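Local coordinates for protein CSE3 (Thermus thermophilus, PDB 2Y8W) that cleaves CRISPR transcripts as an endoribonuclease of bacterial antiviral defence and holds on to the crRNA once it has been processed, at residues R45-W50 against P202-G207; L52-G57 against R100-A105. One frame throughout, in Å; residues are numbered along the deposited sequence.

Interaction 1: residues R45-W50 against P202-G207; sequences RERLLW and PGKALG. With nucleotides of chain B.
The carbonyl oxygen of Leu-48, tied to Lys-204 O through water 1, is gripped by three donors. Arg-47 reaches it side-on with NE and NH2, at 3.0 Å from NE to Leu-48 O, the NH2 lying in the carbonyl plane and the NE well above it, while the water donates to both carbonyls. The arginine chain bends at chi2 and chi3 to curl back on the carbonyl of the next residue, which fixes the rotation of the guanidinium and turns its other edge to the phosphates of chain B. There Arg-47 NH1 bonds OP1 of G16 of chain B at 2.8 Å and, equally short, OP2 of DG17 of chain B, a 2'-deoxynucleotide; NH2 adds a longer bond to the latter oxygen. Lys-204 crosses at about a right angle, its CB 3.6 Å above the guanidinium plane, and runs past Leu-49 CD2 to place Lys-204 NZ 2.6 Å from OP2 of G16 of chain B, with Gly-201 O as a further acceptor. At the far end, Trp-50 lays its indole face on Gly-207 in a CH-pi contact, the glycine CA 3.3 Å from the centroid of the six-membered ring. Helix 26-34 packs on the same indole. With Lys-204 NZ also bonding G15 of chain B, the two cationic groups span three consecutive phosphates, a pattern consistent with holding the backbone by charge rather than by base, the second-shell Leu-48 carbonyl positioning the arginine.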
ATOM      1  N   ARG A  45       4.699 -11.985 -13.073  1.00 16.88           N
ATOM      2  CA  ARG A  45       3.603 -12.661 -12.385  1.00 14.75           C
ATOM      3  C   ARG A  45       3.305 -12.021 -11.042  1.00 14.50           C
ATOM      4  O   ARG A  45       2.559 -12.579 -10.245  1.00 14.41           O
ATOM      5  CB  ARG A  45       3.953 -14.126 -12.128  1.00 21.93           C
ATOM      6  CG  ARG A  45       4.136 -14.970 -13.366  1.00 32.36           C
ATOM      7  CD  ARG A  45       4.403 -16.419 -12.973  1.00 33.20           C
ATOM      8  NE  ARG A  45       5.633 -16.561 -12.195  1.00 34.04           N
ATOM      9  CZ  ARG A  45       5.714 -17.198 -11.031  1.00 35.75           C
ATOM     10  NH1 ARG A  45       4.634 -17.758 -10.504  1.00 42.65           N
ATOM     11  NH2 ARG A  45       6.875 -17.280 -10.396  1.00 33.27           N
ATOM     12  N   GLU A  46       3.889 -10.860 -10.787  1.00 14.37           N
ATOM     13  CA  GLU A  46       3.880 -10.323  -9.430  1.00 10.70           C
ATOM     14  C   GLU A  46       3.490  -8.854  -9.393  1.00 11.25           C
ATOM     15  O   GLU A  46       3.764  -8.087 -10.329  1.00 14.00           O
ATOM     16  CB  GLU A  46       5.251 -10.535  -8.766  1.00 15.22           C
ATOM     17  CG  GLU A  46       5.344 -10.112  -7.295  1.00 16.26           C
ATOM     18  CD  GLU A  46       4.310 -10.792  -6.424  1.00 13.99           C
ATOM     19  OE1 GLU A  46       4.547 -11.937  -5.965  1.00 10.58           O
ATOM     20  OE2 GLU A  46       3.255 -10.169  -6.193  1.00 11.04           O
ATOM     21  N   ARG A  47       2.815  -8.487  -8.309  1.00  8.05           N
ATOM     22  CA  ARG A  47       2.557  -7.098  -7.969  1.00 11.03           C
ATOM     23  C   ARG A  47       2.717  -6.995  -6.457  1.00  9.40           C
ATOM     24  O   ARG A  47       1.774  -7.277  -5.707  1.00 13.00           O
ATOM     25  CB  ARG A  47       1.144  -6.694  -8.376  1.00 10.99           C
ATOM     26  CG  ARG A  47       0.609  -5.425  -7.691  1.00 17.55           C
ATOM     27  CD  ARG A  47       1.246  -4.140  -8.216  1.00 10.24           C
ATOM     28  NE  ARG A  47       2.518  -3.815  -7.558  1.00  8.48           N
ATOM     29  CZ  ARG A  47       3.316  -2.827  -7.958  1.00 11.12           C
ATOM     30  NH1 ARG A  47       2.974  -2.102  -9.022  1.00  7.40           N
ATOM     31  NH2 ARG A  47       4.456  -2.576  -7.314  1.00  8.36           N
ATOM     32  N   LEU A  48       3.922  -6.649  -6.008  1.00  7.25           N
ATOM     33  CA  LEU A  48       4.161  -6.527  -4.573  1.00  8.35           C
ATOM     34  C   LEU A  48       3.553  -5.226  -4.102  1.00 10.07           C
ATOM     35  O   LEU A  48       3.669  -4.196  -4.770  1.00  9.79           O
ATOM     36  CB  LEU A  48       5.657  -6.559  -4.243  1.00 10.95           C
ATOM     37  CG  LEU A  48       5.987  -6.740  -2.749  1.00 11.32           C
ATOM     38  CD1 LEU A  48       7.284  -7.516  -2.564  1.00 19.09           C
ATOM     39  CD2 LEU A  48       6.078  -5.401  -2.057  1.00 16.21           C
ATOM     40  N   LEU A  49       2.877  -5.279  -2.960  1.00  4.82           N
ATOM     41  CA  LEU A  49       2.345  -4.079  -2.346  1.00  3.56           C
ATOM     42  C   LEU A  49       2.712  -4.153  -0.886  1.00  9.78           C
ATOM     43  O   LEU A  49       2.822  -5.239  -0.340  1.00  9.07           O
ATOM     44  CB  LEU A  49       0.821  -4.061  -2.470  1.00  5.06           C
ATOM     45  CG  LEU A  49       0.242  -4.044  -3.882  1.00  4.80           C
ATOM     46  CD1 LEU A  49      -1.274  -4.216  -3.808  1.00  5.71           C
ATOM     47  CD2 LEU A  49       0.623  -2.738  -4.567  1.00  8.04           C
ATOM     48  N   TRP A  50       2.889  -3.009  -0.241  1.00  7.03           N
ATOM     49  CA  TRP A  50       3.193  -3.028   1.181  1.00  5.89           C
ATOM     50  C   TRP A  50       2.675  -1.768   1.850  1.00  8.72           C
ATOM     51  O   TRP A  50       2.397  -0.761   1.188  1.00  6.75           O
ATOM     52  CB  TRP A  50       4.702  -3.194   1.431  1.00  3.50           C
ATOM     53  CG  TRP A  50       5.555  -2.178   0.743  1.00 15.27           C
ATOM     54  CD1 TRP A  50       5.975  -2.190  -0.565  1.00 17.29           C
ATOM     55  CD2 TRP A  50       6.117  -1.016   1.331  1.00 13.51           C
ATOM     56  NE1 TRP A  50       6.758  -1.095  -0.819  1.00 22.00           N
ATOM     57  CE2 TRP A  50       6.858  -0.353   0.330  1.00 16.81           C
ATOM     58  CE3 TRP A  50       6.057  -0.457   2.610  1.00  8.19           C
ATOM     59  CZ2 TRP A  50       7.538   0.830   0.567  1.00 14.10           C
ATOM     60  CZ3 TRP A  50       6.728   0.722   2.848  1.00 13.45           C
ATOM     61  CH2 TRP A  50       7.460   1.357   1.832  1.00 26.75           C
ATOM     62  N   PRO A 202      -1.482   5.748  -7.553  1.00  7.40           N
ATOM     63  CA  PRO A 202      -0.051   5.715  -7.876  1.00  6.69           C
ATOM     64  C   PRO A 202       0.820   5.368  -6.679  1.00  7.66           C
ATOM     65  O   PRO A 202       0.358   5.294  -5.533  1.00 10.87           O
ATOM     66  CB  PRO A 202       0.257   7.158  -8.309  1.00  9.45           C
ATOM     67  CG  PRO A 202      -1.085   7.788  -8.578  1.00  9.21           C
ATOM     68  CD  PRO A 202      -2.064   7.095  -7.696  1.00  9.05           C
ATOM     69  N   GLY A 203       2.101   5.192  -6.963  1.00  6.60           N
ATOM     70  CA  GLY A 203       3.094   5.039  -5.921  1.00  7.06           C
ATOM     71  C   GLY A 203       3.092   3.661  -5.294  1.00  9.40           C
ATOM     72  O   GLY A 203       3.495   3.493  -4.145  1.00  9.52           O
ATOM     73  N   LYS A 204       2.670   2.661  -6.056  1.00  8.92           N
ATOM     74  CA  LYS A 204       2.596   1.300  -5.514  1.00 10.11           C
ATOM     75  C   LYS A 204       3.973   0.755  -5.134  1.00 14.11           C
ATOM     76  O   LYS A 204       4.094  -0.051  -4.214  1.00 17.12           O
ATOM     77  CB  LYS A 204       1.855   0.356  -6.473  1.00  8.01           C
ATOM     78  CG  LYS A 204       0.402   0.776  -6.762  1.00  9.86           C
ATOM     79  CD  LYS A 204      -0.368  -0.301  -7.548  1.00  8.11           C
ATOM     80  CE  LYS A 204      -1.737   0.206  -7.994  1.00 10.23           C
ATOM     81  NZ  LYS A 204      -1.621   1.353  -8.955  1.00  8.03           N
ATOM     82  N   ALA A 205       5.013   1.203  -5.826  1.00 12.40           N
ATOM     83  CA  ALA A 205       6.369   0.760  -5.505  1.00 14.99           C
ATOM     84  C   ALA A 205       6.924   1.486  -4.279  1.00 20.01           C
ATOM     85  O   ALA A 205       8.041   1.229  -3.844  1.00 30.93           O
ATOM     86  CB  ALA A 205       7.285   0.955  -6.695  1.00 11.65           C
ATOM     87  N   LEU A 206       6.135   2.394  -3.719  1.00  8.88           N
ATOM     88  CA  LEU A 206       6.595   3.228  -2.618  1.00  6.68           C
ATOM     89  C   LEU A 206       5.777   3.037  -1.344  1.00 10.74           C
ATOM     90  O   LEU A 206       5.788   3.897  -0.455  1.00 11.15           O
ATOM     91  CB  LEU A 206       6.514   4.693  -3.035  1.00 11.74           C
ATOM     92  CG  LEU A 206       7.287   4.993  -4.312  1.00 16.76           C
ATOM     93  CD1 LEU A 206       6.998   6.416  -4.765  1.00 20.59           C
ATOM     94  CD2 LEU A 206       8.780   4.771  -4.076  1.00 17.85           C
ATOM     95  N   GLY A 207       5.069   1.919  -1.255  1.00  8.73           N
ATOM     96  CA  GLY A 207       4.322   1.598  -0.050  1.00  8.45           C
ATOM     97  C   GLY A 207       2.980   2.302   0.006  1.00  4.24           C
ATOM     98  O   GLY A 207       2.433   2.528   1.082  1.00  6.63           O
TER
ATOM     99  P     G B  16       0.785  -0.332 -11.375  1.00  9.32           P
ATOM    100  OP1   G B  16       0.779  -1.683 -10.753  1.00 10.92           O
ATOM    101  OP2   G B  16       0.373   0.837 -10.559  1.00 10.34           O
ATOM    102  O5'   G B  16       2.196  -0.037 -12.024  1.00  8.95           O
ATOM    103  C5'   G B  16       2.811  -0.976 -12.878  1.00  9.40           C
ATOM    104  C4'   G B  16       4.093  -0.434 -13.437  1.00 11.35           C
ATOM    105  O4'   G B  16       3.835   0.804 -14.148  1.00 10.68           O
ATOM    106  C3'   G B  16       5.157  -0.029 -12.428  1.00  9.00           C
ATOM    107  O3'   G B  16       5.830  -1.135 -11.856  1.00 12.70           O
ATOM    108  C2'   G B  16       6.047   0.852 -13.287  1.00 10.01           C
ATOM    109  O2'   G B  16       6.804   0.055 -14.187  1.00 10.33           O
ATOM    110  C1'   G B  16       4.994   1.614 -14.097  1.00 10.96           C
ATOM    111  N9    G B  16       4.649   2.896 -13.462  1.00  8.36           N
ATOM    112  C8    G B  16       3.518   3.239 -12.745  1.00 11.49           C
ATOM    113  N7    G B  16       3.568   4.470 -12.302  1.00 10.36           N
ATOM    114  C5    G B  16       4.796   4.958 -12.764  1.00  7.85           C
ATOM    115  C6    G B  16       5.422   6.218 -12.605  1.00 12.01           C
ATOM    116  O6    G B  16       5.006   7.216 -12.011  1.00 13.28           O
ATOM    117  N1    G B  16       6.665   6.254 -13.229  1.00 11.55           N
ATOM    118  C2    G B  16       7.246   5.209 -13.920  1.00 12.59           C
ATOM    119  N2    G B  16       8.460   5.416 -14.454  1.00  8.49           N
ATOM    120  N3    G B  16       6.677   4.032 -14.076  1.00 12.61           N
ATOM    121  C4    G B  16       5.468   3.984 -13.470  1.00  9.85           C
ATOM    122  P    DG B  17       6.338  -1.086 -10.329  1.00 11.20           P
ATOM    123  OP1  DG B  17       6.908  -2.413 -10.006  1.00 11.82           O
ATOM    124  OP2  DG B  17       5.241  -0.552  -9.486  1.00  9.57           O
ATOM    125  O5'  DG B  17       7.459   0.036 -10.337  1.00 11.23           O
ATOM    126  C5'  DG B  17       8.659  -0.102 -11.057  1.00 13.32           C
ATOM    127  C4'  DG B  17       9.449   1.185 -11.033  1.00 11.67           C
ATOM    128  O4'  DG B  17       8.608   2.299 -11.480  1.00 11.00           O
ATOM    129  C3'  DG B  17       9.993   1.705  -9.710  1.00 20.79           C
ATOM    130  O3'  DG B  17      11.170   1.131  -9.188  1.00 22.21           O
ATOM    131  C2'  DG B  17      10.259   3.157 -10.024  1.00 26.93           C
ATOM    132  C1'  DG B  17       9.134   3.506 -10.962  1.00 16.75           C
ATOM    133  N9   DG B  17       8.170   4.449 -10.366  1.00 12.93           N
ATOM    134  C8   DG B  17       6.951   4.270  -9.760  1.00  9.48           C
ATOM    135  N7   DG B  17       6.447   5.420  -9.360  1.00 11.36           N
ATOM    136  C5   DG B  17       7.401   6.379  -9.714  1.00  7.68           C
ATOM    137  C6   DG B  17       7.451   7.790  -9.549  1.00  9.94           C
ATOM    138  O6   DG B  17       6.606   8.518  -9.030  1.00  8.77           O
ATOM    139  N1   DG B  17       8.621   8.359 -10.065  1.00  9.84           N
ATOM    140  C2   DG B  17       9.633   7.667 -10.669  1.00 11.97           C
ATOM    141  N2   DG B  17      10.689   8.383 -11.107  1.00 11.71           N
ATOM    142  N3   DG B  17       9.603   6.350 -10.825  1.00 12.21           N
ATOM    143  C4   DG B  17       8.472   5.782 -10.330  1.00 14.47           C
ATOM    144  P     G B  15      -4.020   2.869 -11.515  1.00 21.23           P
ATOM    145  OP1   G B  15      -4.435   1.836 -10.541  1.00 27.92           O
ATOM    146  OP2   G B  15      -3.655   4.205 -11.017  1.00 20.05           O
ATOM    147  O5'   G B  15      -2.859   2.296 -12.436  1.00 13.16           O
ATOM    148  C5'   G B  15      -3.016   1.050 -13.092  1.00  9.81           C
ATOM    149  C4'   G B  15      -1.869   0.766 -14.022  1.00 13.36           C
ATOM    150  O4'   G B  15      -1.783   1.801 -15.041  1.00 19.14           O
ATOM    151  C3'   G B  15      -0.485   0.772 -13.402  1.00 10.22           C
ATOM    152  O3'   G B  15      -0.196  -0.400 -12.652  1.00 10.25           O
ATOM    153  C2'   G B  15       0.385   0.946 -14.639  1.00  9.33           C
ATOM    154  O2'   G B  15       0.388  -0.237 -15.409  1.00 12.87           O
ATOM    155  C1'   G B  15      -0.424   2.003 -15.390  1.00 10.58           C
ATOM    156  N9    G B  15      -0.023   3.355 -14.968  1.00 10.83           N
ATOM    157  C8    G B  15      -0.657   4.250 -14.135  1.00 11.73           C
ATOM    158  N7    G B  15       0.045   5.343 -13.945  1.00 11.09           N
ATOM    159  C5    G B  15       1.209   5.138 -14.685  1.00 10.36           C
ATOM    160  C6    G B  15       2.351   5.959 -14.865  1.00 14.90           C
ATOM    161  O6    G B  15       2.562   7.077 -14.392  1.00 12.81           O
ATOM    162  N1    G B  15       3.303   5.357 -15.689  1.00 14.13           N
ATOM    163  C2    G B  15       3.178   4.114 -16.265  1.00 12.08           C
ATOM    164  N2    G B  15       4.202   3.696 -17.035  1.00  9.05           N
ATOM    165  N3    G B  15       2.114   3.346 -16.107  1.00 12.00           N
ATOM    166  C4    G B  15       1.188   3.912 -15.302  1.00 14.43           C
TER
HETATM  167  O   HOH W   1       5.298  -2.406  -3.947  1.00 21.09           O
HETATM  168  O   HOH W   2       0.299   0.819   0.819  1.00  4.39           O
HETATM  169  O   HOH W   3       2.642  -0.652  -2.029  1.00  6.14           O

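Interaction 2: residues L52-G57 against R100-A105; sequences LEPARG and RFRLRA
Arg-102 reaches from its strand to Glu-53 and Pro-54, and its chain joins the loop beyond strand 49-52 to the second sheet. From a CB directed at the opposite segment, CG stands anti to the backbone N (chi1 177°), which carries the chain outward. Arg-102 CD then comes 3.4 Å from Glu-53 OE1 and also brushes Pro-54 CD. A bend at chi3 swings the guanidinium under the proline: Pro-54 CG lies 3.7 Å above its plane, over the centre. NE pairs with Glu-181 of strand 171-186 in a salt bridge, and Arg-102 NH1 closes a second one with Glu-53 OE1 at 2.8 Å. That carboxylate is met from above its plane, the two flat groups standing 84° apart, and the same OE1 is shared with Arg-51. Two strand positions on, Arg-104 uses an in-plane NH2 to meet Leu-52 O at 2.7 Å, nearly along the C=O axis and almost straight (163°). Water 4 links Leu-52 N to Arg-104 NE, the latter weakly. The contact joins the end of edge strand 49-52 and the loop after it to strand 98-110 of the second sheet; the first sheet's strand order, 2-3-1-4, is consistent with a ferredoxin-like fold, as in the paired ferredoxin-like domains of Cas6 proteins.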
ATOM      1  N   LEU A  52       3.679   0.468   5.528  1.00  7.21           N
ATOM      2  CA  LEU A  52       4.235   0.656   6.857  1.00  7.23           C
ATOM      3  C   LEU A  52       3.070   1.035   7.765  1.00 10.27           C
ATOM      4  O   LEU A  52       2.446   2.079   7.580  1.00 11.12           O
ATOM      5  CB  LEU A  52       5.286   1.758   6.838  1.00 10.30           C
ATOM      6  CG  LEU A  52       5.754   2.202   8.226  1.00 12.56           C
ATOM      7  CD1 LEU A  52       6.434   1.054   8.978  1.00 14.57           C
ATOM      8  CD2 LEU A  52       6.666   3.412   8.110  1.00  9.75           C
ATOM      9  N   GLU A  53       2.740   0.171   8.716  1.00  7.88           N
ATOM     10  CA  GLU A  53       1.536   0.403   9.522  1.00  7.88           C
ATOM     11  C   GLU A  53       1.704   1.602  10.440  1.00 12.72           C
ATOM     12  O   GLU A  53       2.808   1.879  10.915  1.00 14.23           O
ATOM     13  CB  GLU A  53       1.191  -0.832  10.354  1.00  7.52           C
ATOM     14  CG  GLU A  53       0.898  -2.070   9.538  1.00 11.78           C
ATOM     15  CD  GLU A  53      -0.483  -2.023   8.894  1.00 15.16           C
ATOM     16  OE1 GLU A  53      -1.071  -0.921   8.795  1.00 10.57           O
ATOM     17  OE2 GLU A  53      -0.986  -3.094   8.509  1.00 15.29           O
ATOM     18  N   PRO A  54       0.604   2.326  10.693  1.00 15.01           N
ATOM     19  CA  PRO A  54       0.685   3.378  11.705  1.00 11.64           C
ATOM     20  C   PRO A  54       0.966   2.753  13.063  1.00 15.30           C
ATOM     21  O   PRO A  54       0.380   1.728  13.394  1.00 16.51           O
ATOM     22  CB  PRO A  54      -0.712   4.000  11.680  1.00 11.80           C
ATOM     23  CG  PRO A  54      -1.613   2.919  11.139  1.00 17.00           C
ATOM     24  CD  PRO A  54      -0.764   2.134  10.175  1.00 17.83           C
ATOM     25  N   ALA A  55       1.859   3.351  13.837  1.00 10.99           N
ATOM     26  CA  ALA A  55       2.108   2.853  15.184  1.00 20.22           C
ATOM     27  C   ALA A  55       1.229   3.659  16.115  1.00 29.02           C
ATOM     28  O   ALA A  55       1.045   4.855  15.910  1.00 37.89           O
ATOM     29  CB  ALA A  55       3.573   3.009  15.558  1.00 22.69           C
ATOM     30  N   ARG A  56       0.670   3.013  17.127  1.00 31.87           N
ATOM     31  CA  ARG A  56      -0.163   3.741  18.076  1.00 45.83           C
ATOM     32  C   ARG A  56       0.492   3.791  19.443  1.00 40.79           C
ATOM     33  O   ARG A  56      -0.029   4.403  20.369  1.00 42.48           O
ATOM     34  CB  ARG A  56      -1.563   3.135  18.153  1.00 58.83           C
ATOM     35  CG  ARG A  56      -2.489   3.622  17.051  1.00 72.65           C
ATOM     36  CD  ARG A  56      -3.801   2.852  17.042  1.00 86.41           C
ATOM     37  NE  ARG A  56      -4.772   3.433  16.116  1.00 93.19           N
ATOM     38  CZ  ARG A  56      -5.966   2.911  15.852  1.00 92.97           C
ATOM     39  NH1 ARG A  56      -6.343   1.786  16.446  1.00 90.41           N
ATOM     40  NH2 ARG A  56      -6.783   3.518  14.998  1.00 91.53           N
ATOM     41  N   GLY A  57       1.649   3.153  19.552  1.00 44.60           N
ATOM     42  CA  GLY A  57       2.406   3.146  20.789  1.00 47.79           C
ATOM     43  C   GLY A  57       3.897   3.153  20.522  1.00 46.27           C
ATOM     44  O   GLY A  57       4.348   3.603  19.467  1.00 42.94           O
ATOM     45  N   ARG A 100     -14.130  -2.972   7.474  1.00  8.85           N
ATOM     46  CA  ARG A 100     -13.218  -1.899   7.833  1.00 13.18           C
ATOM     47  C   ARG A 100     -12.072  -1.926   6.837  1.00  9.39           C
ATOM     48  O   ARG A 100     -11.738  -2.976   6.288  1.00  9.21           O
ATOM     49  CB  ARG A 100     -12.680  -2.103   9.249  1.00 19.00           C
ATOM     50  CG  ARG A 100     -13.752  -1.948  10.327  1.00 38.76           C
ATOM     51  CD  ARG A 100     -13.184  -2.106  11.733  1.00 46.22           C
ATOM     52  NE  ARG A 100     -12.585  -3.422  11.935  1.00 53.14           N
ATOM     53  CZ  ARG A 100     -11.280  -3.667  11.882  1.00 55.48           C
ATOM     54  NH1 ARG A 100     -10.428  -2.679  11.647  1.00 60.68           N
ATOM     55  NH2 ARG A 100     -10.825  -4.897  12.074  1.00 52.91           N
ATOM     56  N   PHE A 101     -11.467  -0.775   6.586  1.00  6.87           N
ATOM     57  CA  PHE A 101     -10.339  -0.738   5.688  1.00  5.33           C
ATOM     58  C   PHE A 101      -9.269   0.238   6.164  1.00  6.40           C
ATOM     59  O   PHE A 101      -9.533   1.153   6.963  1.00  6.66           O
ATOM     60  CB  PHE A 101     -10.772  -0.381   4.254  1.00  6.57           C
ATOM     61  CG  PHE A 101     -11.081   1.084   4.054  1.00  6.23           C
ATOM     62  CD1 PHE A 101     -12.366   1.573   4.252  1.00  8.95           C
ATOM     63  CD2 PHE A 101     -10.096   1.965   3.630  1.00  4.62           C
ATOM     64  CE1 PHE A 101     -12.653   2.923   4.063  1.00 13.96           C
ATOM     65  CE2 PHE A 101     -10.371   3.305   3.436  1.00  5.05           C
ATOM     66  CZ  PHE A 101     -11.653   3.794   3.652  1.00 11.16           C
ATOM     67  N   ARG A 102      -8.059   0.014   5.664  1.00  4.70           N
ATOM     68  CA  ARG A 102      -6.945   0.931   5.827  1.00  6.62           C
ATOM     69  C   ARG A 102      -6.253   1.019   4.478  1.00  6.67           C
ATOM     70  O   ARG A 102      -6.053   0.010   3.818  1.00  8.24           O
ATOM     71  CB  ARG A 102      -5.973   0.432   6.904  1.00  8.31           C
ATOM     72  CG  ARG A 102      -4.742   1.316   7.080  1.00  6.47           C
ATOM     73  CD  ARG A 102      -3.863   0.842   8.230  1.00  9.30           C
ATOM     74  NE  ARG A 102      -4.563   0.958   9.507  1.00 11.66           N
ATOM     75  CZ  ARG A 102      -4.244   0.275  10.601  1.00 16.80           C
ATOM     76  NH1 ARG A 102      -3.238  -0.591  10.572  1.00 17.99           N
ATOM     77  NH2 ARG A 102      -4.938   0.442  11.719  1.00 16.69           N
ATOM     78  N   LEU A 103      -5.911   2.229   4.055  1.00  6.42           N
ATOM     79  CA  LEU A 103      -5.258   2.424   2.765  1.00  5.59           C
ATOM     80  C   LEU A 103      -4.395   3.663   2.844  1.00  8.70           C
ATOM     81  O   LEU A 103      -4.900   4.748   3.097  1.00  7.98           O
ATOM     82  CB  LEU A 103      -6.306   2.626   1.650  1.00  4.09           C
ATOM     83  CG  LEU A 103      -5.763   3.136   0.300  1.00  3.79           C
ATOM     84  CD1 LEU A 103      -4.769   2.144  -0.320  1.00  8.25           C
ATOM     85  CD2 LEU A 103      -6.894   3.407  -0.669  1.00  3.35           C
ATOM     86  N   ARG A 104      -3.094   3.507   2.631  1.00  4.11           N
ATOM     87  CA  ARG A 104      -2.243   4.669   2.458  1.00  4.18           C
ATOM     88  C   ARG A 104      -2.088   4.820   0.953  1.00  7.44           C
ATOM     89  O   ARG A 104      -1.624   3.895   0.290  1.00  7.93           O
ATOM     90  CB  ARG A 104      -0.877   4.463   3.123  1.00  9.52           C
ATOM     91  CG  ARG A 104      -0.128   5.779   3.391  1.00  9.27           C
ATOM     92  CD  ARG A 104       1.350   5.573   3.792  1.00 11.55           C
ATOM     93  NE  ARG A 104       1.533   4.842   5.052  1.00 11.26           N
ATOM     94  CZ  ARG A 104       1.387   5.381   6.261  1.00 14.19           C
ATOM     95  NH1 ARG A 104       1.021   6.652   6.388  1.00 13.42           N
ATOM     96  NH2 ARG A 104       1.601   4.647   7.345  1.00 18.29           N
ATOM     97  N   ALA A 105      -2.504   5.968   0.423  1.00  5.30           N
ATOM     98  CA  ALA A 105      -2.561   6.144  -1.026  1.00  2.97           C
ATOM     99  C   ALA A 105      -2.066   7.513  -1.466  1.00  4.89           C
ATOM    100  O   ALA A 105      -1.791   8.374  -0.645  1.00  7.01           O
ATOM    101  CB  ALA A 105      -3.979   5.914  -1.535  1.00  4.12           C
TER
HETATM  102  O   HOH W   4       3.398   2.626   3.732  1.00 10.75           O

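How the interactions relate
Interaction 2 is nested along the chain inside the loop closed by interaction 1, and strand 49-52 runs from one to the other. Their centres lie 16 Å apart, yet they touch: Gly-207 O packs 4.2 Å from Arg-104 CD. Interaction 1 is buried and handles the phosphates of chain B directly; its Leu-206 side chain comes within about 4 Å of that of Tyr-27, inferred to stabilise the transition state. Interaction 2 lies at the surface, its nearest atom about 8 Å from the nucleic acid, and uses its arginines on protein partners. The two tie edge strand 49-52 and its flanks to different parts: interaction 1 to the loop between helix 189-198 and strand 212-214, interaction 2 to strand 98-110.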